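Local coordinates for uncharacterized protein (Mycolicibacterium smegmatis MC2 155, PDB 6T84), which is required for MmpL3-dependent transport of trehalose monomycolate to the mycobacterial cell wall, and for growth and cell elongation, at residues Leu32-Val44 with Ile141-Met153. Sequence-based numbering, arbitrary orientation.
Sequences LLKRWKRGVMSTV and IMWNEQNWTLVAM. With SO4 (sulfate ion), chain C.
Glu145 reaches across to the 32-44 loop and takes two consecutive backbone amides on its carboxylate. Its CG lies beside the backbone N (chi1 -59°) and the chain beyond runs extended, which carries the carboxylate over to the loop. OE1 receives Lys37 N at 2.9 Å through its syn lone pair, whereas Arg38 N meets OE2 at 2.8 Å from above the carboxylate plane. OE2 also accepts Trp143 NE1 on its anti lone pair, in the plane of the indole and almost straight (173°). Three N-H groups thus fix the rotation of the carboxylate, and a water bridges OE1 to Arg35 O.

The indole held this way is a platform for the loop: Gly39 CA sits over its six-membered ring, 3.5 Å from the centroid, in a CH-pi contact, with Leu150 CB on the opposite face. Beside it, Val40 CG1 packs 3.7 Å from Ala152 CB and also touches Ile141 CD1.

At the other end Trp36 points its NE1 edge into the face of Trp148, a T-shaped pair with planes at 87° and NE1 3.2 Å from Trp148 CG. Leu150 CD2 lies over one face of the Trp36 indole. Trp148 NE1 in turn donates to O4 of a sulfate, probably picked up from the crystallisation medium.

Arg38 sends its guanidinium to Asp100, while Lys37 N and Arg38 N tie the loop to the central antiparallel sheet; N-H dipoles probably stabilise Glu145's negative charge.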
loop_
_atom_site.group_PDB
_atom_site.type_symbol
_atom_site.label_atom_id
_atom_site.label_comp_id
_atom_site.label_asym_id
_atom_site.label_seq_id
_atom_site.Cartn_x
_atom_site.Cartn_y
_atom_site.Cartn_z
ATOM N N LEU A 32 -7.211 -5.743 -12.943
ATOM C CA LEU A 32 -6.102 -5.550 -12.017
ATOM C C LEU A 32 -6.508 -5.710 -10.540
ATOM O O LEU A 32 -5.825 -6.409 -9.772
ATOM C CB LEU A 32 -5.553 -4.134 -12.267
ATOM C CG LEU A 32 -4.151 -3.902 -11.694
ATOM C CD1 LEU A 32 -3.165 -4.818 -12.300
ATOM C CD2 LEU A 32 -3.711 -2.480 -11.953
ATOM N N LEU A 33 -7.626 -5.097 -10.132
ATOM C CA LEU A 33 -7.966 -4.969 -8.706
ATOM C C LEU A 33 -8.284 -6.301 -8.059
ATOM O O LEU A 33 -8.277 -6.391 -6.820
ATOM C CB LEU A 33 -9.178 -4.055 -8.507
ATOM C CG LEU A 33 -8.965 -2.601 -8.969
ATOM C CD1 LEU A 33 -10.182 -1.769 -8.675
ATOM C CD2 LEU A 33 -7.775 -2.025 -8.228
ATOM N N LYS A 34 -8.586 -7.318 -8.852
ATOM C CA LYS A 34 -9.037 -8.553 -8.248
ATOM C C LYS A 34 -7.949 -9.241 -7.457
ATOM O O LYS A 34 -8.254 -10.135 -6.668
ATOM C CB LYS A 34 -9.554 -9.503 -9.339
ATOM C CG LYS A 34 -10.845 -9.024 -9.995
ATOM C CD LYS A 34 -11.366 -10.045 -11.014
ATOM C CE LYS A 34 -12.721 -9.643 -11.590
ATOM N NZ LYS A 34 -12.656 -8.398 -12.408
ATOM N N ARG A 35 -6.686 -8.825 -7.594
ATOM C CA ARG A 35 -5.663 -9.606 -6.923
ATOM C C ARG A 35 -5.483 -9.208 -5.473
ATOM O O ARG A 35 -4.806 -9.936 -4.743
ATOM C CB ARG A 35 -4.319 -9.618 -7.656
ATOM C CG ARG A 35 -3.737 -8.295 -7.960
ATOM C CD ARG A 35 -2.412 -8.480 -8.682
ATOM N NE ARG A 35 -2.582 -9.204 -9.937
ATOM C CZ ARG A 35 -1.960 -10.338 -10.235
ATOM N NH1 ARG A 35 -1.102 -10.875 -9.371
ATOM N NH2 ARG A 35 -2.197 -10.929 -11.403
ATOM N N TRP A 36 -6.098 -8.105 -5.044
ATOM C CA TRP A 36 -5.946 -7.626 -3.666
ATOM C C TRP A 36 -7.295 -7.543 -2.968
ATOM O O TRP A 36 -8.309 -7.200 -3.593
ATOM C CB TRP A 36 -5.284 -6.240 -3.644
ATOM C CG TRP A 36 -3.983 -6.275 -4.350
ATOM C CD1 TRP A 36 -2.855 -6.938 -3.956
ATOM C CD2 TRP A 36 -3.685 -5.682 -5.606
ATOM N NE1 TRP A 36 -1.857 -6.765 -4.897
ATOM C CE2 TRP A 36 -2.333 -5.973 -5.905
ATOM C CE3 TRP A 36 -4.422 -4.888 -6.494
ATOM C CZ2 TRP A 36 -1.721 -5.540 -7.076
ATOM C CZ3 TRP A 36 -3.807 -4.435 -7.649
ATOM C CH2 TRP A 36 -2.474 -4.766 -7.935
ATOM N N LYS A 37 -7.321 -7.901 -1.684
ATOM C CA LYS A 37 -8.587 -8.080 -0.987
ATOM C C LYS A 37 -8.740 -7.211 0.251
ATOM O O LYS A 37 -9.858 -7.115 0.774
ATOM C CB LYS A 37 -8.763 -9.548 -0.545
ATOM C CG LYS A 37 -8.541 -10.579 -1.658
ATOM C CD LYS A 37 -9.775 -10.691 -2.485
ATOM C CE LYS A 37 -9.759 -11.934 -3.334
ATOM N NZ LYS A 37 -11.009 -11.976 -4.146
ATOM N N ARG A 38 -7.657 -6.626 0.771
ATOM C CA ARG A 38 -7.722 -5.949 2.067
ATOM C C ARG A 38 -7.434 -4.453 1.916
ATOM O O ARG A 38 -7.509 -3.917 0.808
ATOM C CB ARG A 38 -6.761 -6.632 3.054
ATOM C CG ARG A 38 -7.104 -8.075 3.326
ATOM C CD ARG A 38 -6.409 -8.536 4.597
ATOM N NE ARG A 38 -6.568 -9.939 4.876
ATOM C CZ ARG A 38 -7.228 -10.407 5.924
ATOM N NH1 ARG A 38 -7.808 -9.587 6.797
ATOM N NH2 ARG A 38 -7.285 -11.697 6.121
ATOM N N GLY A 39 -7.109 -3.764 3.023
ATOM C CA GLY A 39 -6.881 -2.330 2.958
ATOM C C GLY A 39 -8.072 -1.642 2.341
ATOM O O GLY A 39 -9.232 -1.967 2.650
ATOM N N VAL A 40 -7.812 -0.724 1.401
ATOM C CA VAL A 40 -8.924 -0.060 0.717
ATOM C C VAL A 40 -9.709 -0.960 -0.210
ATOM O O VAL A 40 -10.811 -0.572 -0.626
ATOM C CB VAL A 40 -8.528 1.203 -0.076
ATOM C CG1 VAL A 40 -7.952 2.207 0.829
ATOM C CG2 VAL A 40 -7.541 0.887 -1.153
ATOM N N MET A 41 -9.200 -2.148 -0.530
ATOM C CA MET A 41 -9.907 -3.017 -1.468
ATOM C C MET A 41 -11.149 -3.654 -0.855
ATOM O O MET A 41 -12.054 -4.036 -1.598
ATOM C CB MET A 41 -9.000 -4.120 -1.998
ATOM C CG MET A 41 -7.684 -3.702 -2.538
ATOM S SD MET A 41 -7.807 -2.450 -3.842
ATOM C CE MET A 41 -6.074 -2.063 -4.040
ATOM N N SER A 42 -11.237 -3.737 0.474
ATOM C CA SER A 42 -12.410 -4.389 1.050
ATOM C C SER A 42 -13.637 -3.481 1.078
ATOM O O SER A 42 -14.765 -3.983 1.064
ATOM C CB SER A 42 -12.094 -4.950 2.435
ATOM O OG SER A 42 -11.657 -3.934 3.322
ATOM N N THR A 43 -13.446 -2.158 1.098
ATOM C CA THR A 43 -14.552 -1.207 1.151
ATOM C C THR A 43 -14.954 -0.673 -0.227
ATOM O O THR A 43 -15.617 0.368 -0.319
ATOM C CB THR A 43 -14.252 -0.062 2.123
ATOM O OG1 THR A 43 -13.065 0.633 1.715
ATOM C CG2 THR A 43 -14.057 -0.603 3.538
ATOM N N VAL A 44 -14.562 -1.360 -1.304
ATOM C CA VAL A 44 -14.950 -0.973 -2.657
ATOM C C VAL A 44 -15.334 -2.212 -3.452
ATOM O O VAL A 44 -14.941 -3.340 -3.137
ATOM C CB VAL A 44 -13.854 -0.185 -3.418
ATOM C CG1 VAL A 44 -13.466 1.085 -2.665
ATOM C CG2 VAL A 44 -12.644 -1.081 -3.684
ATOM N N ILE A 141 -3.204 4.543 4.477
ATOM C CA ILE A 141 -3.371 3.144 4.844
ATOM C C ILE A 141 -2.242 2.398 4.143
ATOM O O ILE A 141 -2.067 2.519 2.927
ATOM C CB ILE A 141 -4.740 2.581 4.413
ATOM C CG1 ILE A 141 -5.924 3.348 5.032
ATOM C CG2 ILE A 141 -4.841 1.110 4.794
ATOM C CD1 ILE A 141 -7.269 2.923 4.459
ATOM N N MET A 142 -1.455 1.640 4.907
ATOM C CA MET A 142 -0.404 0.781 4.371
ATOM C C MET A 142 -0.655 -0.616 4.897
ATOM O O MET A 142 -0.949 -0.791 6.089
ATOM C CB MET A 142 0.999 1.219 4.863
ATOM C CG MET A 142 1.273 2.686 4.578
ATOM S SD MET A 142 2.961 3.092 5.025
ATOM C CE MET A 142 2.639 4.271 6.301
ATOM N N TRP A 143 -0.505 -1.635 4.037
ATOM C CA TRP A 143 -0.802 -2.983 4.496
ATOM C C TRP A 143 -0.116 -3.961 3.576
ATOM O O TRP A 143 0.302 -3.602 2.481
ATOM C CB TRP A 143 -2.306 -3.283 4.574
ATOM C CG TRP A 143 -2.997 -3.511 3.223
ATOM C CD1 TRP A 143 -3.379 -4.736 2.728
ATOM C CD2 TRP A 143 -3.408 -2.528 2.240
ATOM N NE1 TRP A 143 -4.012 -4.564 1.504
ATOM C CE2 TRP A 143 -4.027 -3.237 1.173
ATOM C CE3 TRP A 143 -3.333 -1.115 2.166
ATOM C CZ2 TRP A 143 -4.564 -2.597 0.058
ATOM C CZ3 TRP A 143 -3.827 -0.490 1.049
ATOM C CH2 TRP A 143 -4.465 -1.226 0.021
ATOM N N ASN A 144 0.000 -5.194 4.028
ATOM C CA ASN A 144 0.441 -6.240 3.126
ATOM C C ASN A 144 -0.595 -7.338 2.999
ATOM O O ASN A 144 -1.479 -7.530 3.845
ATOM C CB ASN A 144 1.751 -6.854 3.548
ATOM C CG ASN A 144 1.567 -7.758 4.761
ATOM O OD1 ASN A 144 1.346 -7.277 5.912
ATOM N ND2 ASN A 144 1.640 -9.080 4.531
ATOM N N GLU A 145 -0.474 -8.047 1.874
ATOM C CA GLU A 145 -1.178 -9.302 1.636
ATOM C C GLU A 145 -0.096 -10.345 1.379
ATOM O O GLU A 145 1.079 -10.114 1.664
ATOM C CB GLU A 145 -2.220 -9.149 0.515
ATOM C CG GLU A 145 -3.224 -8.061 0.917
ATOM C CD GLU A 145 -4.405 -7.864 0.027
ATOM O OE1 GLU A 145 -4.807 -8.811 -0.665
ATOM O OE2 GLU A 145 -4.987 -6.758 0.057
ATOM N N GLN A 146 -0.470 -11.519 0.854
ATOM C CA GLN A 146 0.509 -12.587 0.846
ATOM C C GLN A 146 1.778 -12.218 0.078
ATOM O O GLN A 146 2.895 -12.443 0.557
ATOM C CB GLN A 146 -0.112 -13.855 0.278
ATOM C CG GLN A 146 0.879 -15.028 0.359
ATOM C CD GLN A 146 0.264 -16.349 -0.001
ATOM O OE1 GLN A 146 -0.883 -16.616 0.334
ATOM N NE2 GLN A 146 1.032 -17.189 -0.684
ATOM N N ASN A 147 1.627 -11.680 -1.136
ATOM C CA ASN A 147 2.750 -11.411 -2.012
ATOM C C ASN A 147 2.915 -9.950 -2.393
ATOM O O ASN A 147 3.653 -9.646 -3.350
ATOM C CB ASN A 147 2.530 -12.254 -3.276
ATOM C CG ASN A 147 2.600 -13.723 -2.981
ATOM O OD1 ASN A 147 3.629 -14.181 -2.530
ATOM N ND2 ASN A 147 1.506 -14.460 -3.242
ATOM N N TRP A 148 2.261 -9.043 -1.654
ATOM C CA TRP A 148 2.264 -7.633 -2.027
ATOM C C TRP A 148 2.266 -6.763 -0.772
ATOM O O TRP A 148 1.688 -7.146 0.243
ATOM C CB TRP A 148 0.979 -7.319 -2.785
ATOM C CG TRP A 148 0.925 -8.027 -4.092
ATOM C CD1 TRP A 148 0.420 -9.269 -4.305
ATOM C CD2 TRP A 148 1.488 -7.586 -5.317
ATOM N NE1 TRP A 148 0.606 -9.626 -5.603
ATOM C CE2 TRP A 148 1.249 -8.612 -6.267
ATOM C CE3 TRP A 148 2.173 -6.435 -5.715
ATOM C CZ2 TRP A 148 1.674 -8.525 -7.603
ATOM C CZ3 TRP A 148 2.558 -6.306 -7.039
ATOM C CH2 TRP A 148 2.314 -7.361 -7.978
ATOM N N THR A 149 2.890 -5.608 -0.855
ATOM C CA THR A 149 2.799 -4.578 0.184
ATOM C C THR A 149 2.261 -3.358 -0.553
ATOM O O THR A 149 2.729 -3.034 -1.663
ATOM C CB THR A 149 4.205 -4.261 0.746
ATOM O OG1 THR A 149 4.765 -5.460 1.340
ATOM C CG2 THR A 149 4.190 -3.140 1.811
ATOM N N LEU A 150 1.280 -2.667 0.071
ATOM C CA LEU A 150 0.511 -1.611 -0.583
ATOM C C LEU A 150 0.413 -0.360 0.276
ATOM O O LEU A 150 0.406 -0.421 1.521
ATOM C CB LEU A 150 -0.922 -2.097 -0.865
ATOM C CG LEU A 150 -1.006 -3.372 -1.755
ATOM C CD1 LEU A 150 -1.149 -4.611 -0.846
ATOM C CD2 LEU A 150 -2.154 -3.280 -2.719
ATOM N N VAL A 151 0.315 0.772 -0.409
ATOM C CA VAL A 151 0.049 2.063 0.217
ATOM C C VAL A 151 -1.116 2.721 -0.520
ATOM O O VAL A 151 -1.118 2.788 -1.756
ATOM C CB VAL A 151 1.297 2.971 0.168
ATOM C CG1 VAL A 151 0.929 4.437 0.610
ATOM C CG2 VAL A 151 2.506 2.343 0.953
ATOM N N ALA A 152 -2.091 3.237 0.238
ATOM C CA ALA A 152 -3.199 3.990 -0.317
ATOM C C ALA A 152 -3.057 5.442 0.102
ATOM O O ALA A 152 -2.776 5.740 1.281
ATOM C CB ALA A 152 -4.551 3.433 0.134
ATOM N N MET A 153 -3.207 6.353 -0.849
ATOM C CA MET A 153 -3.173 7.789 -0.603
ATOM C C MET A 153 -4.351 8.465 -1.283
ATOM O O MET A 153 -5.012 7.876 -2.147
ATOM C CB MET A 153 -1.846 8.382 -1.123
ATOM C CG MET A 153 -1.644 8.362 -2.633
ATOM S SD MET A 153 -0.007 8.933 -3.189
ATOM C CE MET A 153 0.916 7.458 -2.888
HETATM S S SO4 C . -0.724 -13.232 -6.017
HETATM O O1 SO4 C . -0.644 -13.347 -4.551
HETATM O O2 SO4 C . -0.556 -14.564 -6.607
HETATM O O3 SO4 C . -2.028 -12.696 -6.415
HETATM O O4 SO4 C . 0.310 -12.451 -6.598
HETATM O O HOH W 1 -3.065 -10.016 -2.667
#